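Local coordinates for hypothetical conserved protein TTC0263 (Thermus thermophilus, PDB 2PL2) that is of unknown function but belongs to the tetratricopeptide repeat proteins, all-helical scaffolds that commonly mediate protein-protein interactions, at residues A[75-80]-A[115-120]; A[102-107]-A[129-134]; A[139-144]-A[154-159]. All coordinates share one frame; numbering follows the deposited sequence.

Overall arrangement
The three contacts lie on five consecutive helices, 73-88 to 151-164, of an all-helical repeat array, their centres 13 to 15 Å apart. Contact 1 joins helix 73-88 to the start of helix 118-130, while contact 2 joins helix 93-113 to the far end of that same helix. Their segments alternate along the chain, and they touch where Ser80 packs on Leu107. Contact 3 follows in sequence and pairs helix 134-147 with helix 151-164. It meets contact 1 through Ala118 and Ala144, but its nearest atoms stay about 5 Å from contact 2. Contacts 2 and 3 join adjacent helices, contact 1 next-but-one helices; both kinds of packing build the array, as in tetratricopeptide repeat proteins generally.

Contact 1: A[75-80]-A[115-120]; sequences GYMVLS and PRYAPL
Met77 spans the gap to Pro119 and Leu120, and its side chain supplies nearly all that helix 73-88 contributes here. The backbones are nearest at Met77 and Leu120, whose CA atoms lie 7.2 Å apart. From CA, the CB of Met77 is directed toward 115-120. CG then approaches the branch of Leu120, with Met77 CG 4.1 Å from Leu120 CD2. The sulfur follows: Met77 SD rests 3.3 Å from Leu120 CD2, a tight approach, and also comes near the backbone N of Leu120. At the tip, Met77 CE reaches the proline ring and lies 3.5 Å from Pro119 CB. This path is bent rather than extended, with chi2 at -67° and chi3 at -65°, which folds the methyl over the first turn of helix 118-130. Such packing of a helix on the next but one in the chain complements the antiparallel pairing of consecutive helices in a tetratricopeptide repeat array. Tyr117, at the N-cap position of helix 118-130, presents its ring edge to the same sulfur: Met77 SD sits near the ring plane, 4.2 Å from Tyr117 CE2. One face of that ring is covered by Pro119 CD, 3.3 Å above the plane and over its centre, while Leu120 CG lies at the edge in plane. This local packing probably helps hold the ring that Met77 meets. Beyond the two segments, Met77 also touches Gln123, one turn further along helix 118-130, and Leu120 packs on Ala110 of helix 93-113.

Contact 2: A[102-107]-A[129-134]; sequences QALSVL and ALLGER
Leu104 and Leu131 mark the closest backbone approach, yet their CA atoms are 9.9 Å apart, so the main chains stand well separated and side chains alone span the distance. Leu104 lies within helix 93-113, where the i to i+4 bond from Val106 N to Gln102 O, 2.9 Å long, is consistent with unbroken helix. Leu131 lies just past the last turn of helix 118-130. There the chain leaves the helix through a Schellman motif: Gly132 takes a positive phi of 66°, and Glu133 follows at the N-cap position of helix 134-147. The turn therefore links two helices with very few residues between them.

The two leucines reach toward each other tip to tip. Leu104 CD1 and Leu131 CD1 are modelled 3.3 Å apart; so short a separation is doubtful in its exact value at 2.5 Å resolution, but the two methyls clearly meet. Behind the tip, Leu104 CG is 3.9 Å from the same Leu131 CD1, so that one methyl faces both the end and the branch point of its partner. Each leucine has CG anti to its carbonyl carbon, at chi1 -87° for Leu104 and -78° for Leu131, which sends CD1 of each into the gap. Glu133 joins only at the margin, its OE1 4.5 Å from Leu104 CD1; the other carboxylate oxygen, OE2, forms a salt bridge with Lys136.

In its surroundings, this is a surface contact where the C-terminal end of helix 118-130 meets the middle of helix 93-113. Leu104 also lies on Val127 and Tyr128 of helix 118-130, Leu131 packs on Leu100 one turn earlier in helix 93-113, and Leu130 reaches across to Val84 of helix 73-88.

Contact 3: A[139-144]-A[154-159]; sequences ASLKQA and RSALAE
Leu141 packs against Ala156 and Leu157, and every contact across the two segments is apolar or van der Waals in kind. Helices 134-147 and 151-164 follow each other in the chain as a helical hairpin, and they approach to 6.4 Å between the CA atoms of Leu141 and Leu157. One branch does most of the touching: Leu141 CD1 lies 3.9 Å from Ala156 C and 3.9 Å from Leu157 N, so the methyl rests on the peptide linking those two residues. It also meets the alanine methyl, with Leu141 CD1 and Ala156 CB 4.1 Å apart. Nearer the helix, Leu141 CB faces Leu157 CG at 4.3 Å.

Polar groups turn to other partners. Lys142 forms a salt bridge with Glu138, Arg154 with Asp149, and Glu159 with Arg20 of the second subunit.

Both leucines are buried, and the short alanine side chain probably lets the methyl reach the peptide, so cohesion here rests on close hydrophobic fit; with these charges paired outside the contact, the interface between the segments is apolar.

Contact 1: A[75-80]-A[115-120]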
ATOM      1  N   GLY A  75      20.857  -2.932  -1.997  1.00 30.24           N
ATOM      2  CA  GLY A  75      20.956  -1.673  -1.280  1.00 29.16           C
ATOM      3  C   GLY A  75      20.450  -0.469  -2.050  1.00 29.64           C
ATOM      4  O   GLY A  75      19.669   0.337  -1.526  1.00 30.16           O
ATOM      5  N   TYR A  76      20.898  -0.336  -3.292  1.00 28.47           N
ATOM      6  CA  TYR A  76      20.484   0.783  -4.124  1.00 29.33           C
ATOM      7  C   TYR A  76      18.987   0.685  -4.440  1.00 30.96           C
ATOM      8  O   TYR A  76      18.276   1.683  -4.396  1.00 31.74           O
ATOM      9  CB  TYR A  76      21.290   0.793  -5.427  1.00 30.09           C
ATOM     10  CG  TYR A  76      22.796   0.741  -5.236  1.00 31.48           C
ATOM     11  CD1 TYR A  76      23.546   1.906  -5.073  1.00 30.06           C
ATOM     12  CD2 TYR A  76      23.463  -0.478  -5.193  1.00 30.15           C
ATOM     13  CE1 TYR A  76      24.926   1.851  -4.882  1.00 29.81           C
ATOM     14  CE2 TYR A  76      24.833  -0.544  -4.999  1.00 33.49           C
ATOM     15  CZ  TYR A  76      25.567   0.621  -4.838  1.00 33.00           C
ATOM     16  OH  TYR A  76      26.938   0.532  -4.631  1.00 32.22           O
ATOM     17  N   MET A  77      18.505  -0.515  -4.756  1.00 31.40           N
ATOM     18  CA  MET A  77      17.086  -0.686  -5.077  1.00 31.44           C
ATOM     19  C   MET A  77      16.244  -0.289  -3.864  1.00 30.65           C
ATOM     20  O   MET A  77      15.362   0.566  -3.960  1.00 28.96           O
ATOM     21  CB  MET A  77      16.788  -2.134  -5.489  1.00 29.36           C
ATOM     22  CG  MET A  77      17.372  -2.559  -6.854  1.00 30.95           C
ATOM     23  SD  MET A  77      16.640  -1.735  -8.324  1.00 32.11           S
ATOM     24  CE  MET A  77      14.950  -2.378  -8.234  1.00 28.30           C
ATOM     25  N   VAL A  78      16.532  -0.892  -2.720  1.00 30.45           N
ATOM     26  CA  VAL A  78      15.802  -0.583  -1.495  1.00 32.29           C
ATOM     27  C   VAL A  78      15.848   0.921  -1.243  1.00 33.29           C
ATOM     28  O   VAL A  78      14.820   1.585  -1.166  1.00 34.54           O
ATOM     29  CB  VAL A  78      16.424  -1.328  -0.299  1.00 32.69           C
ATOM     30  CG1 VAL A  78      15.865  -0.798   1.001  1.00 34.13           C
ATOM     31  CG2 VAL A  78      16.149  -2.818  -0.430  1.00 33.63           C
ATOM     32  N   LEU A  79      17.059   1.447  -1.143  1.00 33.37           N
ATOM     33  CA  LEU A  79      17.300   2.866  -0.918  1.00 33.27           C
ATOM     34  C   LEU A  79      16.575   3.723  -1.956  1.00 32.17           C
ATOM     35  O   LEU A  79      16.014   4.763  -1.637  1.00 32.20           O
ATOM     36  CB  LEU A  79      18.815   3.111  -0.974  1.00 33.93           C
ATOM     37  CG  LEU A  79      19.448   4.445  -0.586  1.00 33.09           C
ATOM     38  CD1 LEU A  79      19.013   4.847   0.807  1.00 33.42           C
ATOM     39  CD2 LEU A  79      20.961   4.291  -0.644  1.00 31.80           C
ATOM     40  N   SER A  80      16.594   3.267  -3.199  1.00 33.68           N
ATOM     41  CA  SER A  80      15.947   3.963  -4.302  1.00 33.98           C
ATOM     42  C   SER A  80      14.435   4.105  -4.127  1.00 35.36           C
ATOM     43  O   SER A  80      13.875   5.187  -4.324  1.00 36.33           O
ATOM     44  CB  SER A  80      16.233   3.223  -5.604  1.00 32.83           C
ATOM     45  OG  SER A  80      15.419   3.720  -6.642  1.00 33.30           O
ATOM     46  N   PRO A 115      24.943  -2.622 -15.535  1.00 45.17           N
ATOM     47  CA  PRO A 115      24.135  -1.868 -16.499  1.00 44.95           C
ATOM     48  C   PRO A 115      23.024  -2.686 -17.138  1.00 45.10           C
ATOM     49  O   PRO A 115      22.092  -2.135 -17.727  1.00 45.63           O
ATOM     50  CB  PRO A 115      25.158  -1.423 -17.543  1.00 44.60           C
ATOM     51  CG  PRO A 115      26.506  -1.650 -16.869  1.00 43.84           C
ATOM     52  CD  PRO A 115      26.277  -2.886 -16.082  1.00 43.16           C
ATOM     53  N   ARG A 116      23.122  -4.003 -17.022  1.00 45.10           N
ATOM     54  CA  ARG A 116      22.135  -4.891 -17.621  1.00 45.57           C
ATOM     55  C   ARG A 116      21.043  -5.380 -16.675  1.00 44.13           C
ATOM     56  O   ARG A 116      20.413  -6.396 -16.942  1.00 44.43           O
ATOM     57  CB  ARG A 116      22.843  -6.104 -18.232  1.00 47.82           C
ATOM     58  CG  ARG A 116      23.823  -5.788 -19.351  1.00 50.72           C
ATOM     59  CD  ARG A 116      24.515  -7.068 -19.793  1.00 55.09           C
ATOM     60  NE  ARG A 116      23.550  -8.114 -20.131  1.00 57.56           N
ATOM     61  CZ  ARG A 116      23.769  -9.419 -19.974  1.00 59.41           C
ATOM     62  NH1 ARG A 116      24.926  -9.847 -19.479  1.00 61.04           N
ATOM     63  NH2 ARG A 116      22.829 -10.296 -20.309  1.00 59.27           N
ATOM     64  N   TYR A 117      20.812  -4.664 -15.578  1.00 43.18           N
ATOM     65  CA  TYR A 117      19.779  -5.070 -14.625  1.00 41.28           C
ATOM     66  C   TYR A 117      18.440  -4.366 -14.896  1.00 38.61           C
ATOM     67  O   TYR A 117      18.290  -3.167 -14.656  1.00 38.59           O
ATOM     68  CB  TYR A 117      20.251  -4.793 -13.193  1.00 43.40           C
ATOM     69  CG  TYR A 117      19.395  -5.453 -12.134  1.00 44.08           C
ATOM     70  CD1 TYR A 117      19.178  -6.830 -12.153  1.00 42.80           C
ATOM     71  CD2 TYR A 117      18.780  -4.699 -11.133  1.00 42.73           C
ATOM     72  CE1 TYR A 117      18.373  -7.446 -11.207  1.00 43.68           C
ATOM     73  CE2 TYR A 117      17.972  -5.307 -10.182  1.00 43.64           C
ATOM     74  CZ  TYR A 117      17.770  -6.681 -10.225  1.00 44.50           C
ATOM     75  OH  TYR A 117      16.965  -7.296  -9.288  1.00 46.40           O
ATOM     76  N   ALA A 118      17.471  -5.132 -15.391  1.00 35.49           N
ATOM     77  CA  ALA A 118      16.145  -4.607 -15.735  1.00 32.92           C
ATOM     78  C   ALA A 118      15.474  -3.740 -14.672  1.00 29.88           C
ATOM     79  O   ALA A 118      15.015  -2.632 -14.969  1.00 28.41           O
ATOM     80  CB  ALA A 118      15.218  -5.756 -16.115  1.00 33.31           C
ATOM     81  N   PRO A 119      15.389  -4.236 -13.423  1.00 28.77           N
ATOM     82  CA  PRO A 119      14.760  -3.469 -12.348  1.00 29.03           C
ATOM     83  C   PRO A 119      15.262  -2.038 -12.222  1.00 30.01           C
ATOM     84  O   PRO A 119      14.469  -1.117 -12.011  1.00 30.08           O
ATOM     85  CB  PRO A 119      15.055  -4.312 -11.118  1.00 29.32           C
ATOM     86  CG  PRO A 119      14.995  -5.712 -11.679  1.00 26.75           C
ATOM     87  CD  PRO A 119      15.783  -5.574 -12.946  1.00 27.99           C
ATOM     88  N   LEU A 120      16.572  -1.845 -12.368  1.00 31.37           N
ATOM     89  CA  LEU A 120      17.150  -0.506 -12.259  1.00 32.91           C
ATOM     90  C   LEU A 120      16.557   0.437 -13.281  1.00 32.52           C
ATOM     91  O   LEU A 120      16.071   1.514 -12.937  1.00 34.50           O
ATOM     92  CB  LEU A 120      18.672  -0.537 -12.443  1.00 37.47           C
ATOM     93  CG  LEU A 120      19.533  -1.239 -11.394  1.00 39.83           C
ATOM     94  CD1 LEU A 120      21.003  -1.017 -11.726  1.00 40.73           C
ATOM     95  CD2 LEU A 120      19.224  -0.677 -10.019  1.00 42.77           C
TER

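Contact 2: A[102-107]-A[129-134]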
ATOM      1  N   GLN A 102      17.777  12.190  -5.310  1.00 31.35           N
ATOM      2  CA  GLN A 102      18.616  11.217  -4.605  1.00 31.73           C
ATOM      3  C   GLN A 102      18.393   9.822  -5.160  1.00 31.22           C
ATOM      4  O   GLN A 102      19.331   9.022  -5.256  1.00 30.57           O
ATOM      5  CB  GLN A 102      18.312  11.206  -3.099  1.00 31.78           C
ATOM      6  CG  GLN A 102      18.600  12.517  -2.390  1.00 31.38           C
ATOM      7  CD  GLN A 102      18.587  12.373  -0.873  1.00 31.79           C
ATOM      8  OE1 GLN A 102      19.487  11.765  -0.288  1.00 32.58           O
ATOM      9  NE2 GLN A 102      17.563  12.922  -0.233  1.00 31.46           N
ATOM     10  N   ALA A 103      17.138   9.536  -5.505  1.00 32.94           N
ATOM     11  CA  ALA A 103      16.765   8.239  -6.063  1.00 32.99           C
ATOM     12  C   ALA A 103      17.435   8.053  -7.418  1.00 32.37           C
ATOM     13  O   ALA A 103      17.891   6.961  -7.737  1.00 32.64           O
ATOM     14  CB  ALA A 103      15.239   8.128  -6.190  1.00 32.56           C
ATOM     15  N   LEU A 104      17.502   9.122  -8.207  1.00 32.67           N
ATOM     16  CA  LEU A 104      18.147   9.064  -9.516  1.00 34.04           C
ATOM     17  C   LEU A 104      19.633   8.837  -9.338  1.00 34.79           C
ATOM     18  O   LEU A 104      20.261   8.090 -10.092  1.00 36.85           O
ATOM     19  CB  LEU A 104      17.972  10.372 -10.278  1.00 35.29           C
ATOM     20  CG  LEU A 104      16.733  10.596 -11.138  1.00 38.69           C
ATOM     21  CD1 LEU A 104      16.956  11.849 -11.976  1.00 37.99           C
ATOM     22  CD2 LEU A 104      16.497   9.398 -12.049  1.00 39.00           C
ATOM     23  N   SER A 105      20.194   9.502  -8.338  1.00 32.72           N
ATOM     24  CA  SER A 105      21.613   9.399  -8.063  1.00 31.28           C
ATOM     25  C   SER A 105      22.005   7.997  -7.645  1.00 28.70           C
ATOM     26  O   SER A 105      22.970   7.433  -8.154  1.00 28.79           O
ATOM     27  CB  SER A 105      21.998  10.401  -6.970  1.00 34.36           C
ATOM     28  OG  SER A 105      23.401  10.438  -6.785  1.00 36.43           O
ATOM     29  N   VAL A 106      21.252   7.429  -6.718  1.00 26.88           N
ATOM     30  CA  VAL A 106      21.547   6.090  -6.224  1.00 25.84           C
ATOM     31  C   VAL A 106      21.348   5.033  -7.311  1.00 26.52           C
ATOM     32  O   VAL A 106      22.083   4.048  -7.389  1.00 26.38           O
ATOM     33  CB  VAL A 106      20.661   5.772  -4.995  1.00 24.19           C
ATOM     34  CG1 VAL A 106      20.927   4.377  -4.514  1.00 24.83           C
ATOM     35  CG2 VAL A 106      20.945   6.778  -3.867  1.00 23.12           C
ATOM     36  N   LEU A 107      20.339   5.237  -8.149  1.00 29.03           N
ATOM     37  CA  LEU A 107      20.066   4.308  -9.235  1.00 30.07           C
ATOM     38  C   LEU A 107      21.238   4.372 -10.196  1.00 29.55           C
ATOM     39  O   LEU A 107      21.701   3.345 -10.684  1.00 30.86           O
ATOM     40  CB  LEU A 107      18.757   4.682  -9.946  1.00 29.14           C
ATOM     41  CG  LEU A 107      17.478   4.327  -9.182  1.00 25.38           C
ATOM     42  CD1 LEU A 107      16.275   4.940  -9.875  1.00 24.16           C
ATOM     43  CD2 LEU A 107      17.330   2.816  -9.122  1.00 24.48           C
ATOM     44  N   ALA A 129       9.612   9.810 -14.464  1.00 37.56           N
ATOM     45  CA  ALA A 129       8.204  10.163 -14.629  1.00 37.65           C
ATOM     46  C   ALA A 129       7.747  11.045 -13.463  1.00 38.44           C
ATOM     47  O   ALA A 129       7.152  12.100 -13.670  1.00 38.69           O
ATOM     48  CB  ALA A 129       7.353   8.900 -14.706  1.00 36.05           C
ATOM     49  N   LEU A 130       8.028  10.613 -12.237  1.00 40.17           N
ATOM     50  CA  LEU A 130       7.652  11.388 -11.057  1.00 40.25           C
ATOM     51  C   LEU A 130       8.272  12.773 -11.154  1.00 41.54           C
ATOM     52  O   LEU A 130       7.751  13.734 -10.585  1.00 42.02           O
ATOM     53  CB  LEU A 130       8.124  10.683  -9.786  1.00 39.01           C
ATOM     54  CG  LEU A 130       7.479   9.311  -9.574  1.00 40.13           C
ATOM     55  CD1 LEU A 130       8.127   8.589  -8.407  1.00 39.88           C
ATOM     56  CD2 LEU A 130       5.984   9.491  -9.329  1.00 40.99           C
ATOM     57  N   LEU A 131       9.392  12.864 -11.872  1.00 43.30           N
ATOM     58  CA  LEU A 131      10.082  14.134 -12.069  1.00 45.37           C
ATOM     59  C   LEU A 131       9.454  14.875 -13.246  1.00 46.77           C
ATOM     60  O   LEU A 131       9.920  15.937 -13.648  1.00 48.37           O
ATOM     61  CB  LEU A 131      11.568  13.901 -12.363  1.00 45.92           C
ATOM     62  CG  LEU A 131      12.534  13.575 -11.217  1.00 46.75           C
ATOM     63  CD1 LEU A 131      13.843  13.054 -11.798  1.00 44.85           C
ATOM     64  CD2 LEU A 131      12.780  14.805 -10.366  1.00 46.59           C
ATOM     65  N   GLY A 132       8.389  14.313 -13.799  1.00 47.74           N
ATOM     66  CA  GLY A 132       7.750  14.950 -14.928  1.00 47.95           C
ATOM     67  C   GLY A 132       8.674  14.943 -16.129  1.00 49.15           C
ATOM     68  O   GLY A 132       8.587  15.812 -16.996  1.00 50.34           O
ATOM     69  N   GLU A 133       9.583  13.975 -16.171  1.00 49.22           N
ATOM     70  CA  GLU A 133      10.505  13.860 -17.295  1.00 50.61           C
ATOM     71  C   GLU A 133      10.081  12.701 -18.183  1.00 50.73           C
ATOM     72  O   GLU A 133      10.792  11.703 -18.329  1.00 49.57           O
ATOM     73  CB  GLU A 133      11.934  13.657 -16.802  1.00 52.21           C
ATOM     74  CG  GLU A 133      12.572  14.911 -16.230  1.00 53.05           C
ATOM     75  CD  GLU A 133      14.012  14.682 -15.833  1.00 54.65           C
ATOM     76  OE1 GLU A 133      14.258  13.874 -14.906  1.00 54.76           O
ATOM     77  OE2 GLU A 133      14.900  15.303 -16.457  1.00 55.97           O
ATOM     78  N   ARG A 134       8.887  12.855 -18.751  1.00 51.27           N
ATOM     79  CA  ARG A 134       8.270  11.879 -19.644  1.00 50.63           C
ATOM     80  C   ARG A 134       9.273  11.301 -20.624  1.00 48.24           C
ATOM     81  O   ARG A 134       9.380  10.086 -20.780  1.00 47.05           O
ATOM     82  CB  ARG A 134       7.124  12.551 -20.405  1.00 54.86           C
ATOM     83  CG  ARG A 134       7.528  13.839 -21.125  1.00 59.71           C
ATOM     84  CD  ARG A 134       6.329  14.574 -21.726  1.00 63.66           C
ATOM     85  NE  ARG A 134       5.410  15.059 -20.696  1.00 66.94           N
ATOM     86  CZ  ARG A 134       5.708  16.006 -19.810  1.00 67.91           C
ATOM     87  NH1 ARG A 134       6.903  16.583 -19.822  1.00 68.28           N
ATOM     88  NH2 ARG A 134       4.812  16.379 -18.906  1.00 68.05           N
TER

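Contact 3: A[139-144]-A[154-159]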
ATOM      1  N   ALA A 139      12.588   6.195 -22.493  1.00 29.81           N
ATOM      2  CA  ALA A 139      13.864   5.613 -22.885  1.00 30.54           C
ATOM      3  C   ALA A 139      14.346   4.589 -21.847  1.00 32.39           C
ATOM      4  O   ALA A 139      14.822   3.506 -22.204  1.00 34.03           O
ATOM      5  CB  ALA A 139      14.899   6.721 -23.051  1.00 28.36           C
ATOM      6  N   SER A 140      14.222   4.927 -20.561  1.00 31.98           N
ATOM      7  CA  SER A 140      14.645   4.027 -19.491  1.00 31.90           C
ATOM      8  C   SER A 140      13.754   2.800 -19.467  1.00 31.31           C
ATOM      9  O   SER A 140      14.237   1.674 -19.333  1.00 31.11           O
ATOM     10  CB  SER A 140      14.564   4.731 -18.140  1.00 32.91           C
ATOM     11  OG  SER A 140      15.104   6.032 -18.219  1.00 36.31           O
ATOM     12  N   LEU A 141      12.446   3.020 -19.586  1.00 31.65           N
ATOM     13  CA  LEU A 141      11.506   1.907 -19.589  1.00 31.41           C
ATOM     14  C   LEU A 141      11.722   1.025 -20.810  1.00 31.34           C
ATOM     15  O   LEU A 141      11.748  -0.203 -20.703  1.00 29.09           O
ATOM     16  CB  LEU A 141      10.068   2.419 -19.531  1.00 32.05           C
ATOM     17  CG  LEU A 141       9.721   3.059 -18.183  1.00 33.32           C
ATOM     18  CD1 LEU A 141       8.225   3.361 -18.114  1.00 33.00           C
ATOM     19  CD2 LEU A 141      10.114   2.122 -17.050  1.00 30.55           C
ATOM     20  N   LYS A 142      11.891   1.650 -21.972  1.00 33.37           N
ATOM     21  CA  LYS A 142      12.140   0.886 -23.186  1.00 34.92           C
ATOM     22  C   LYS A 142      13.431   0.129 -22.967  1.00 35.71           C
ATOM     23  O   LYS A 142      13.562  -1.031 -23.361  1.00 36.26           O
ATOM     24  CB  LYS A 142      12.249   1.813 -24.397  1.00 34.40           C
ATOM     25  CG  LYS A 142      10.905   2.381 -24.785  1.00 36.55           C
ATOM     26  CD  LYS A 142      10.889   3.023 -26.149  1.00 38.12           C
ATOM     27  CE  LYS A 142       9.460   3.427 -26.501  1.00 39.23           C
ATOM     28  NZ  LYS A 142       9.324   4.077 -27.840  1.00 40.96           N
ATOM     29  N   GLN A 143      14.375   0.789 -22.307  1.00 36.90           N
ATOM     30  CA  GLN A 143      15.655   0.168 -22.008  1.00 36.93           C
ATOM     31  C   GLN A 143      15.360  -1.049 -21.142  1.00 35.07           C
ATOM     32  O   GLN A 143      15.803  -2.156 -21.438  1.00 35.28           O
ATOM     33  CB  GLN A 143      16.555   1.150 -21.253  1.00 40.80           C
ATOM     34  CG  GLN A 143      17.995   1.181 -21.720  1.00 43.92           C
ATOM     35  CD  GLN A 143      18.642  -0.191 -21.727  1.00 47.50           C
ATOM     36  OE1 GLN A 143      18.242  -1.074 -22.496  1.00 49.50           O
ATOM     37  NE2 GLN A 143      19.658  -0.377 -20.882  1.00 49.85           N
ATOM     38  N   ALA A 144      14.580  -0.836 -20.084  1.00 33.35           N
ATOM     39  CA  ALA A 144      14.200  -1.913 -19.168  1.00 33.73           C
ATOM     40  C   ALA A 144      13.629  -3.085 -19.946  1.00 32.73           C
ATOM     41  O   ALA A 144      14.041  -4.223 -19.762  1.00 31.66           O
ATOM     42  CB  ALA A 144      13.166  -1.410 -18.160  1.00 33.15           C
ATOM     43  N   ARG A 154       5.691  -3.845 -19.230  1.00 25.90           N
ATOM     44  CA  ARG A 154       4.733  -3.370 -20.234  1.00 26.61           C
ATOM     45  C   ARG A 154       3.722  -2.465 -19.517  1.00 24.35           C
ATOM     46  O   ARG A 154       3.295  -1.457 -20.079  1.00 22.47           O
ATOM     47  CB  ARG A 154       3.966  -4.518 -20.907  1.00 28.91           C
ATOM     48  CG  ARG A 154       4.772  -5.737 -21.354  1.00 33.12           C
ATOM     49  CD  ARG A 154       5.828  -5.498 -22.437  1.00 34.21           C
ATOM     50  NE  ARG A 154       5.426  -4.541 -23.460  1.00 34.24           N
ATOM     51  CZ  ARG A 154       5.725  -4.646 -24.752  1.00 32.39           C
ATOM     52  NH1 ARG A 154       6.415  -5.681 -25.207  1.00 28.88           N
ATOM     53  NH2 ARG A 154       5.378  -3.674 -25.577  1.00 28.33           N
ATOM     54  N   SER A 155       3.361  -2.819 -18.276  1.00 23.27           N
ATOM     55  CA  SER A 155       2.405  -2.021 -17.482  1.00 24.76           C
ATOM     56  C   SER A 155       2.936  -0.634 -17.112  1.00 22.62           C
ATOM     57  O   SER A 155       2.214   0.358 -17.171  1.00 20.79           O
ATOM     58  CB  SER A 155       2.036  -2.741 -16.192  1.00 27.26           C
ATOM     59  OG  SER A 155       1.852  -4.114 -16.429  1.00 31.84           O
ATOM     60  N   ALA A 156       4.199  -0.565 -16.705  1.00 22.61           N
ATOM     61  CA  ALA A 156       4.790   0.726 -16.357  1.00 21.73           C
ATOM     62  C   ALA A 156       4.740   1.601 -17.603  1.00 21.27           C
ATOM     63  O   ALA A 156       4.314   2.772 -17.550  1.00 20.72           O
ATOM     64  CB  ALA A 156       6.222   0.542 -15.895  1.00 18.73           C
ATOM     65  N   LEU A 157       5.181   1.022 -18.720  1.00 22.05           N
ATOM     66  CA  LEU A 157       5.171   1.706 -20.008  1.00 24.58           C
ATOM     67  C   LEU A 157       3.764   2.236 -20.267  1.00 25.25           C
ATOM     68  O   LEU A 157       3.580   3.393 -20.653  1.00 25.11           O
ATOM     69  CB  LEU A 157       5.553   0.735 -21.126  1.00 25.28           C
ATOM     70  CG  LEU A 157       6.771   1.119 -21.967  1.00 29.52           C
ATOM     71  CD1 LEU A 157       6.966   0.091 -23.098  1.00 29.20           C
ATOM     72  CD2 LEU A 157       6.572   2.527 -22.546  1.00 27.15           C
ATOM     73  N   ALA A 158       2.772   1.376 -20.046  1.00 26.65           N
ATOM     74  CA  ALA A 158       1.366   1.735 -20.232  1.00 29.13           C
ATOM     75  C   ALA A 158       1.086   2.962 -19.406  1.00 29.85           C
ATOM     76  O   ALA A 158       0.592   3.972 -19.917  1.00 29.28           O
ATOM     77  CB  ALA A 158       0.458   0.586 -19.785  1.00 27.89           C
ATOM     78  N   GLU A 159       1.404   2.850 -18.119  1.00 33.35           N
ATOM     79  CA  GLU A 159       1.235   3.936 -17.155  1.00 34.67           C
ATOM     80  C   GLU A 159       1.883   5.220 -17.614  1.00 32.21           C
ATOM     81  O   GLU A 159       1.274   6.279 -17.511  1.00 32.34           O
ATOM     82  CB  GLU A 159       1.803   3.533 -15.794  1.00 38.91           C
ATOM     83  CG  GLU A 159       0.802   2.807 -14.929  1.00 43.47           C
ATOM     84  CD  GLU A 159      -0.391   3.679 -14.600  1.00 46.21           C
ATOM     85  OE1 GLU A 159      -0.195   4.707 -13.924  1.00 47.75           O
ATOM     86  OE2 GLU A 159      -1.518   3.339 -15.016  1.00 46.39           O
TER